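Local coordinates for Mll3558 protein (PDB 3RD6) that is of unknown function but belongs to the AHA1 family, whose Bet v 1-like fold may accommodate a ligand or a protein partner, at residues H25-K30 with E143-E148; R35-G40 with F48-R53. One frame throughout, in Å; residues are numbered along the deposited sequence.

Contact 1: residues H25-K30 with E143-E148; sequences HAFADK and EALAAE
L145 holds its CG anti to the backbone N (chi1 169°), which carries the fork of the side chain off helix 131-148 toward helix 20-28, while F27 has its CG anti to its own carbonyl carbon (chi1 -78°) and swings its ring toward the same leucine from the other helix. The two methyls of L145 then divide the work. CD1 meets the methyl of A26, with CB of A26 3.5 Å from CD1 of L145. CD2 comes obliquely to the far end of the phenyl ring, 3.9 Å from CE1 of F27, with CZ of F27 only slightly farther at 4.1 Å. The leucine and phenylalanine side chains cross at about a right angle. A26 and L145 are also the pair with the nearest backbones across the two segments, their CA atoms 7.9 Å apart.

The contact is wholly apolar and its three side chains are buried; of segment 143-148, L145 alone touches segment 25-30, and it takes both partners at once. L145 also packs on W36 of helix 30-36 and on Y16 of strand 5-16, and the rings of F27 and W36 meet edge-to-face. In this way the C-terminal part of the long helix 131-148 is joined to the short helix after the first strand, a pairing characteristic of the helix-grip fold of the Bet v 1-like superfamily, to which the AHA1 family belongs.

Contact 2: residues R35-G40 with F48-R53; sequences RWRVDG and FSFDFR
V38 and F48 make the apolar part of this contact: CG2 of V38 sits over one face of the phenyl ring, 3.9 Å from CE1 of F48 and 4.0 Å from CD1 of F48. F48 turns its CG anti to the backbone N (chi1 -171°), which sends the ring off the strand toward the valine. R37 reaches the same ring by another route. Its NH2 lies at the edge, near the ring plane, 4.2 Å from CE1 of F48, with guanidinium and ring 83° apart. The other terminal nitrogen turns to the next aromatic of the strand, NH1 of R37 being 4.1 Å from CE1 of F50 in an oblique approach, neither group lying flat on the other. A bend at chi3 (35°) sets the guanidinium beside both rings.

In the second shell, E58 of strand 57-62 takes NH2 of R37 in a salt bridge, and F48 and F50 both pack on E58 as well, so the side chain of E58 lies beside both rings. At the root of the arginine, CG of R37 lies over one face of the W36 indole, 3.3 Å above its plane and offset toward the rim. Farther out, F48 touches R34, and F50 touches K30 and V33, all of helix 30-36.

The chemistry implies a divided role for R37: its charge is answered by E58, while the phenylalanines give the guanidinium apolar surroundings without a face-on stack. The rings beside it may partly shield the ion pair from water, though R37 remains partly exposed.

In the fold
Contacts 1 and 2 have centres about 10 Å apart and touch directly; helices 20-28 and 30-36 follow each other in the chain. Two probable hydrogen bonds tie them: NE1 of W36 to O of A26 at 2.8 Å, and NZ of K30 to O of F48 at 2.9 Å. Packing adds to these, with CZ of F50 near O of F27 and CE2 of F52 near CB of A28. Along the chain, both segments of contact 2 fall between those of contact 1. Contact 1 joins the C-terminal helix to helix 20-28, and contact 2 joins the segment leaving helix 30-36 to the edge strand 47-50. No ligand site is known here.

Contact 1: residues H25-K30 with E143-E148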
ATOM      1  N   HIS A  25       8.468  -3.710  19.583  1.00 37.92           N
ATOM      2  CA  HIS A  25       8.556  -5.152  19.749  1.00 37.02           C
ATOM      3  C   HIS A  25       7.216  -5.833  19.528  1.00 46.15           C
ATOM      4  O   HIS A  25       7.123  -6.825  18.807  1.00 44.54           O
ATOM      5  CB  HIS A  25       9.059  -5.483  21.158  1.00 29.25           C
ATOM      6  CG  HIS A  25       9.297  -6.941  21.384  1.00 44.06           C
ATOM      7  ND1 HIS A  25      10.332  -7.628  20.786  1.00 53.38           N
ATOM      8  CD2 HIS A  25       8.604  -7.857  22.101  1.00 36.37           C
ATOM      9  CE1 HIS A  25      10.263  -8.903  21.121  1.00 46.58           C
ATOM     10  NE2 HIS A  25       9.221  -9.068  21.919  1.00 58.39           N
ATOM     11  N   ALA A  26       6.172  -5.293  20.148  1.00 39.88           N
ATOM     12  CA  ALA A  26       4.827  -5.863  20.031  1.00 52.49           C
ATOM     13  C   ALA A  26       4.330  -5.954  18.585  1.00 48.68           C
ATOM     14  O   ALA A  26       3.319  -6.605  18.305  1.00 50.77           O
ATOM     15  CB  ALA A  26       3.843  -5.047  20.873  1.00 54.02           C
ATOM     16  N   PHE A  27       5.032  -5.293  17.674  1.00 49.76           N
ATOM     17  CA  PHE A  27       4.657  -5.313  16.270  1.00 45.21           C
ATOM     18  C   PHE A  27       5.580  -6.206  15.460  1.00 45.04           C
ATOM     19  O   PHE A  27       5.154  -6.857  14.510  1.00 36.90           O
ATOM     20  CB  PHE A  27       4.724  -3.902  15.660  1.00 40.22           C
ATOM     21  CG  PHE A  27       3.570  -3.019  16.006  1.00 46.13           C
ATOM     22  CD1 PHE A  27       3.613  -2.200  17.130  1.00 44.67           C
ATOM     23  CD2 PHE A  27       2.450  -2.978  15.186  1.00 26.59           C
ATOM     24  CE1 PHE A  27       2.551  -1.343  17.435  1.00 48.46           C
ATOM     25  CE2 PHE A  27       1.379  -2.123  15.482  1.00 47.17           C
ATOM     26  CZ  PHE A  27       1.437  -1.306  16.609  1.00 48.92           C
ATOM     27  N   ALA A  28       6.850  -6.216  15.842  1.00 41.33           N
ATOM     28  CA  ALA A  28       7.880  -6.962  15.125  1.00 48.48           C
ATOM     29  C   ALA A  28       8.131  -8.410  15.548  1.00 43.91           C
ATOM     30  O   ALA A  28       8.783  -9.166  14.819  1.00 47.19           O
ATOM     31  CB  ALA A  28       9.195  -6.170  15.171  1.00 31.61           C
ATOM     32  N   ASP A  29       7.623  -8.794  16.715  1.00 47.14           N
ATOM     33  CA  ASP A  29       7.800 -10.156  17.223  1.00 45.15           C
ATOM     34  C   ASP A  29       6.564 -11.008  16.929  1.00 43.45           C
ATOM     35  O   ASP A  29       5.491 -10.793  17.489  1.00 48.59           O
ATOM     36  CB  ASP A  29       8.064 -10.126  18.731  1.00 48.12           C
ATOM     37  CG  ASP A  29       8.254 -11.491  19.303  1.00 52.83           C
ATOM     38  OD1 ASP A  29       9.174 -12.195  18.835  1.00 57.63           O
ATOM     39  OD2 ASP A  29       7.483 -11.863  20.212  1.00 58.13           O
ATOM     40  N   LYS A  30       6.733 -11.992  16.057  1.00 48.00           N
ATOM     41  CA  LYS A  30       5.645 -12.877  15.654  1.00 50.52           C
ATOM     42  C   LYS A  30       4.775 -13.378  16.806  1.00 52.04           C
ATOM     43  O   LYS A  30       3.554 -13.220  16.781  1.00 39.25           O
ATOM     44  CB  LYS A  30       6.225 -14.054  14.870  1.00 48.24           C
ATOM     45  CG  LYS A  30       5.201 -14.959  14.238  1.00 45.63           C
ATOM     46  CD  LYS A  30       5.878 -15.868  13.237  1.00 44.70           C
ATOM     47  CE  LYS A  30       4.952 -16.973  12.784  1.00 56.91           C
ATOM     48  NZ  LYS A  30       3.671 -16.445  12.256  1.00 53.60           N
ATOM     49  N   GLU A 143      -6.368  -0.925  21.469  1.00 67.24           N
ATOM     50  CA  GLU A 143      -6.794  -0.916  22.861  1.00 64.44           C
ATOM     51  C   GLU A 143      -6.341  -2.269  23.430  1.00 56.44           C
ATOM     52  O   GLU A 143      -5.806  -2.335  24.540  1.00 59.29           O
ATOM     53  CB  GLU A 143      -8.321  -0.764  22.940  1.00 68.23           C
ATOM     54  CG  GLU A 143      -8.836  -0.055  24.192  1.00 77.58           C
ATOM     55  CD  GLU A 143      -9.156  -1.005  25.329  1.00 88.08           C
ATOM     56  OE1 GLU A 143      -9.598  -0.530  26.394  1.00 83.22           O
ATOM     57  OE2 GLU A 143      -8.975  -2.230  25.158  1.00 94.54           O
ATOM     58  N   ALA A 144      -6.530  -3.334  22.647  1.00 50.48           N
ATOM     59  CA  ALA A 144      -6.124  -4.681  23.041  1.00 48.27           C
ATOM     60  C   ALA A 144      -4.613  -4.739  23.241  1.00 50.14           C
ATOM     61  O   ALA A 144      -4.135  -5.386  24.169  1.00 60.49           O
ATOM     62  CB  ALA A 144      -6.541  -5.678  21.986  1.00 39.18           C
ATOM     63  N   LEU A 145      -3.866  -4.075  22.358  1.00 56.19           N
ATOM     64  CA  LEU A 145      -2.408  -4.031  22.465  1.00 58.10           C
ATOM     65  C   LEU A 145      -2.051  -3.485  23.843  1.00 58.25           C
ATOM     66  O   LEU A 145      -1.168  -4.015  24.527  1.00 60.93           O
ATOM     67  CB  LEU A 145      -1.812  -3.119  21.392  1.00 52.85           C
ATOM     68  CG  LEU A 145      -0.323  -2.754  21.536  1.00 46.70           C
ATOM     69  CD1 LEU A 145       0.551  -3.990  21.523  1.00 45.85           C
ATOM     70  CD2 LEU A 145       0.066  -1.829  20.404  1.00 57.79           C
ATOM     71  N   ALA A 146      -2.758  -2.425  24.238  1.00 59.59           N
ATOM     72  CA  ALA A 146      -2.554  -1.774  25.526  1.00 53.04           C
ATOM     73  C   ALA A 146      -2.441  -2.800  26.648  1.00 59.65           C
ATOM     74  O   ALA A 146      -1.471  -2.792  27.419  1.00 59.01           O
ATOM     75  CB  ALA A 146      -3.693  -0.802  25.807  1.00 46.43           C
ATOM     76  N   ALA A 147      -3.424  -3.691  26.726  1.00 60.90           N
ATOM     77  CA  ALA A 147      -3.433  -4.733  27.754  1.00 68.46           C
ATOM     78  C   ALA A 147      -2.223  -5.659  27.648  1.00 70.62           C
ATOM     79  O   ALA A 147      -1.687  -6.104  28.659  1.00 75.08           O
ATOM     80  CB  ALA A 147      -4.714  -5.551  27.659  1.00 69.37           C
ATOM     81  N   GLU A 148      -1.801  -5.943  26.420  1.00 77.18           N
ATOM     82  CA  GLU A 148      -0.659  -6.814  26.173  1.00 77.61           C
ATOM     83  C   GLU A 148       0.636  -6.193  26.707  1.00 78.78           C
ATOM     84  O   GLU A 148       1.663  -6.867  26.815  1.00 76.77           O
ATOM     85  CB  GLU A 148      -0.526  -7.079  24.673  1.00 78.33           C
ATOM     86  CG  GLU A 148      -0.198  -8.522  24.306  1.00 83.25           C
ATOM     87  CD  GLU A 148       1.123  -9.010  24.890  1.00 86.07           C
ATOM     88  OE1 GLU A 148       2.141  -8.301  24.754  1.00 81.43           O
ATOM     89  OE2 GLU A 148       1.143 -10.112  25.478  1.00 84.90           O
TER

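Contact 2: residues R35-G40 with F48-R53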
ATOM      1  N   ARG A  35      -0.898 -12.503  19.715  1.00 55.79           N
ATOM      2  CA  ARG A  35      -1.721 -12.494  20.914  1.00 60.98           C
ATOM      3  C   ARG A  35      -2.679 -11.313  21.022  1.00 64.51           C
ATOM      4  O   ARG A  35      -3.733 -11.429  21.644  1.00 71.26           O
ATOM      5  CB  ARG A  35      -0.835 -12.605  22.158  1.00 60.53           C
ATOM      6  CG  ARG A  35       0.031 -13.871  22.156  1.00 51.51           C
ATOM      7  CD  ARG A  35       0.660 -14.152  23.517  1.00 43.91           C
ATOM      8  NE  ARG A  35       1.591 -13.103  23.933  1.00 45.57           N
ATOM      9  CZ  ARG A  35       2.906 -13.133  23.736  1.00 43.79           C
ATOM     10  NH1 ARG A  35       3.472 -14.165  23.126  1.00 55.23           N
ATOM     11  NH2 ARG A  35       3.665 -12.128  24.150  1.00 44.47           N
ATOM     12  N   TRP A  36      -2.341 -10.176  20.418  1.00 64.11           N
ATOM     13  CA  TRP A  36      -3.255  -9.034  20.472  1.00 61.67           C
ATOM     14  C   TRP A  36      -4.056  -8.798  19.186  1.00 57.63           C
ATOM     15  O   TRP A  36      -5.157  -8.263  19.245  1.00 63.11           O
ATOM     16  CB  TRP A  36      -2.530  -7.736  20.882  1.00 61.05           C
ATOM     17  CG  TRP A  36      -1.305  -7.356  20.094  1.00 62.33           C
ATOM     18  CD1 TRP A  36      -0.059  -7.904  20.203  1.00 58.41           C
ATOM     19  CD2 TRP A  36      -1.189  -6.286  19.144  1.00 59.14           C
ATOM     20  NE1 TRP A  36       0.828  -7.236  19.385  1.00 61.52           N
ATOM     21  CE2 TRP A  36       0.159  -6.245  18.719  1.00 56.65           C
ATOM     22  CE3 TRP A  36      -2.095  -5.363  18.605  1.00 57.99           C
ATOM     23  CZ2 TRP A  36       0.625  -5.307  17.790  1.00 52.12           C
ATOM     24  CZ3 TRP A  36      -1.631  -4.429  17.677  1.00 52.13           C
ATOM     25  CH2 TRP A  36      -0.286  -4.414  17.277  1.00 45.46           C
ATOM     26  N   ARG A  37      -3.524  -9.218  18.039  1.00 55.25           N
ATOM     27  CA  ARG A  37      -4.222  -9.052  16.766  1.00 52.36           C
ATOM     28  C   ARG A  37      -4.866 -10.357  16.282  1.00 55.09           C
ATOM     29  O   ARG A  37      -5.982 -10.352  15.753  1.00 62.15           O
ATOM     30  CB  ARG A  37      -3.258  -8.573  15.691  1.00 55.82           C
ATOM     31  CG  ARG A  37      -2.608  -7.240  15.946  1.00 57.23           C
ATOM     32  CD  ARG A  37      -1.432  -7.109  15.009  1.00 38.88           C
ATOM     33  NE  ARG A  37      -1.754  -7.750  13.736  1.00 52.50           N
ATOM     34  CZ  ARG A  37      -0.873  -7.976  12.775  1.00 40.34           C
ATOM     35  NH1 ARG A  37       0.393  -7.613  12.941  1.00 36.89           N
ATOM     36  NH2 ARG A  37      -1.263  -8.554  11.653  1.00 47.00           N
ATOM     37  N   VAL A  38      -4.136 -11.457  16.447  1.00 55.07           N
ATOM     38  CA  VAL A  38      -4.592 -12.782  16.055  1.00 61.12           C
ATOM     39  C   VAL A  38      -4.573 -13.689  17.293  1.00 63.72           C
ATOM     40  O   VAL A  38      -4.011 -13.319  18.320  1.00 63.62           O
ATOM     41  CB  VAL A  38      -3.663 -13.400  14.959  1.00 61.97           C
ATOM     42  CG1 VAL A  38      -4.122 -14.802  14.565  1.00 63.28           C
ATOM     43  CG2 VAL A  38      -3.640 -12.508  13.738  1.00 63.19           C
ATOM     44  N   ASP A  39      -5.208 -14.857  17.202  1.00 62.52           N
ATOM     45  CA  ASP A  39      -5.231 -15.806  18.308  1.00 66.41           C
ATOM     46  C   ASP A  39      -4.151 -16.873  18.089  1.00 71.12           C
ATOM     47  O   ASP A  39      -2.957 -16.609  18.212  1.00 66.49           O
ATOM     48  CB  ASP A  39      -6.601 -16.490  18.418  1.00 68.14           C
ATOM     49  CG  ASP A  39      -7.712 -15.538  18.818  1.00 72.41           C
ATOM     50  OD1 ASP A  39      -8.141 -14.726  17.975  1.00 63.81           O
ATOM     51  OD2 ASP A  39      -8.150 -15.610  19.981  1.00 77.81           O
ATOM     52  N   GLY A  40      -4.581 -18.082  17.752  1.00 79.79           N
ATOM     53  CA  GLY A  40      -3.638 -19.155  17.524  1.00 89.68           C
ATOM     54  C   GLY A  40      -3.364 -20.012  18.744  1.00 92.04           C
ATOM     55  O   GLY A  40      -2.225 -20.104  19.201  1.00 92.26           O
ATOM     56  N   PHE A  48      -1.241 -18.050   9.459  1.00 53.13           N
ATOM     57  CA  PHE A  48      -0.616 -16.786   9.793  1.00 46.46           C
ATOM     58  C   PHE A  48       0.871 -16.812   9.497  1.00 49.98           C
ATOM     59  O   PHE A  48       1.670 -17.297  10.292  1.00 50.37           O
ATOM     60  CB  PHE A  48      -0.839 -16.424  11.268  1.00 47.25           C
ATOM     61  CG  PHE A  48      -0.404 -15.025  11.612  1.00 42.59           C
ATOM     62  CD1 PHE A  48      -1.028 -13.930  11.019  1.00 39.61           C
ATOM     63  CD2 PHE A  48       0.669 -14.798  12.464  1.00 50.56           C
ATOM     64  CE1 PHE A  48      -0.583 -12.631  11.258  1.00 45.36           C
ATOM     65  CE2 PHE A  48       1.124 -13.501  12.712  1.00 45.22           C
ATOM     66  CZ  PHE A  48       0.495 -12.417  12.105  1.00 34.32           C
ATOM     67  N   SER A  49       1.226 -16.294   8.327  1.00 54.00           N
ATOM     68  CA  SER A  49       2.612 -16.206   7.892  1.00 44.88           C
ATOM     69  C   SER A  49       3.029 -14.785   8.209  1.00 46.21           C
ATOM     70  O   SER A  49       2.386 -13.834   7.788  1.00 42.97           O
ATOM     71  CB  SER A  49       2.710 -16.444   6.390  1.00 41.26           C
ATOM     72  OG  SER A  49       2.070 -17.660   6.018  1.00 54.40           O
ATOM     73  N   PHE A  50       4.091 -14.641   8.981  1.00 44.10           N
ATOM     74  CA  PHE A  50       4.567 -13.315   9.349  1.00 31.92           C
ATOM     75  C   PHE A  50       6.074 -13.262   9.112  1.00 34.65           C
ATOM     76  O   PHE A  50       6.840 -13.926   9.808  1.00 31.65           O
ATOM     77  CB  PHE A  50       4.261 -13.061  10.827  1.00 34.35           C
ATOM     78  CG  PHE A  50       4.503 -11.649  11.283  1.00 32.04           C
ATOM     79  CD1 PHE A  50       3.615 -10.643  10.958  1.00 38.96           C
ATOM     80  CD2 PHE A  50       5.591 -11.342  12.095  1.00 38.18           C
ATOM     81  CE1 PHE A  50       3.799  -9.353  11.435  1.00 41.00           C
ATOM     82  CE2 PHE A  50       5.780 -10.057  12.574  1.00 36.21           C
ATOM     83  CZ  PHE A  50       4.878  -9.064  12.242  1.00 31.72           C
ATOM     84  N   ASP A  51       6.492 -12.490   8.115  1.00 34.60           N
ATOM     85  CA  ASP A  51       7.905 -12.349   7.807  1.00 35.58           C
ATOM     86  C   ASP A  51       8.246 -10.874   7.938  1.00 25.34           C
ATOM     87  O   ASP A  51       8.144 -10.113   6.973  1.00 25.66           O
ATOM     88  CB  ASP A  51       8.192 -12.851   6.390  1.00 38.79           C
ATOM     89  CG  ASP A  51       9.655 -12.678   5.992  1.00 40.49           C
ATOM     90  OD1 ASP A  51      10.455 -12.176   6.829  1.00 40.88           O
ATOM     91  OD2 ASP A  51       9.991 -13.041   4.836  1.00 32.27           O
ATOM     92  N   PHE A  52       8.666 -10.478   9.138  1.00 30.37           N
ATOM     93  CA  PHE A  52       8.982  -9.082   9.427  1.00 28.25           C
ATOM     94  C   PHE A  52      10.279  -8.532   8.847  1.00 28.51           C
ATOM     95  O   PHE A  52      11.312  -8.561   9.500  1.00 36.71           O
ATOM     96  CB  PHE A  52       8.960  -8.847  10.936  1.00 28.77           C
ATOM     97  CG  PHE A  52       8.835  -7.409  11.305  1.00 38.45           C
ATOM     98  CD1 PHE A  52       7.638  -6.721  11.074  1.00 28.34           C
ATOM     99  CD2 PHE A  52       9.922  -6.720  11.850  1.00 42.45           C
ATOM    100  CE1 PHE A  52       7.531  -5.365  11.372  1.00 24.85           C
ATOM    101  CE2 PHE A  52       9.828  -5.361  12.153  1.00 22.58           C
ATOM    102  CZ  PHE A  52       8.629  -4.681  11.914  1.00 34.82           C
ATOM    103  N   ARG A  53      10.199  -8.015   7.619  1.00 24.90           N
ATOM    104  CA  ARG A  53      11.333  -7.417   6.898  1.00 22.51           C
ATOM    105  C   ARG A  53      10.796  -6.653   5.689  1.00 26.97           C
ATOM    106  O   ARG A  53       9.712  -6.961   5.198  1.00 28.09           O
ATOM    107  CB  ARG A  53      12.295  -8.494   6.414  1.00 25.29           C
ATOM    108  CG  ARG A  53      11.736  -9.372   5.324  1.00 33.79           C
ATOM    109  CD  ARG A  53      12.716 -10.466   4.928  1.00 38.01           C
ATOM    110  NE  ARG A  53      12.113 -11.427   4.010  1.00 35.19           N
ATOM    111  CZ  ARG A  53      11.985 -11.241   2.701  1.00 28.07           C
ATOM    112  NH1 ARG A  53      12.437 -10.125   2.134  1.00 22.81           N
ATOM    113  NH2 ARG A  53      11.364 -12.157   1.962  1.00 28.87           N
TER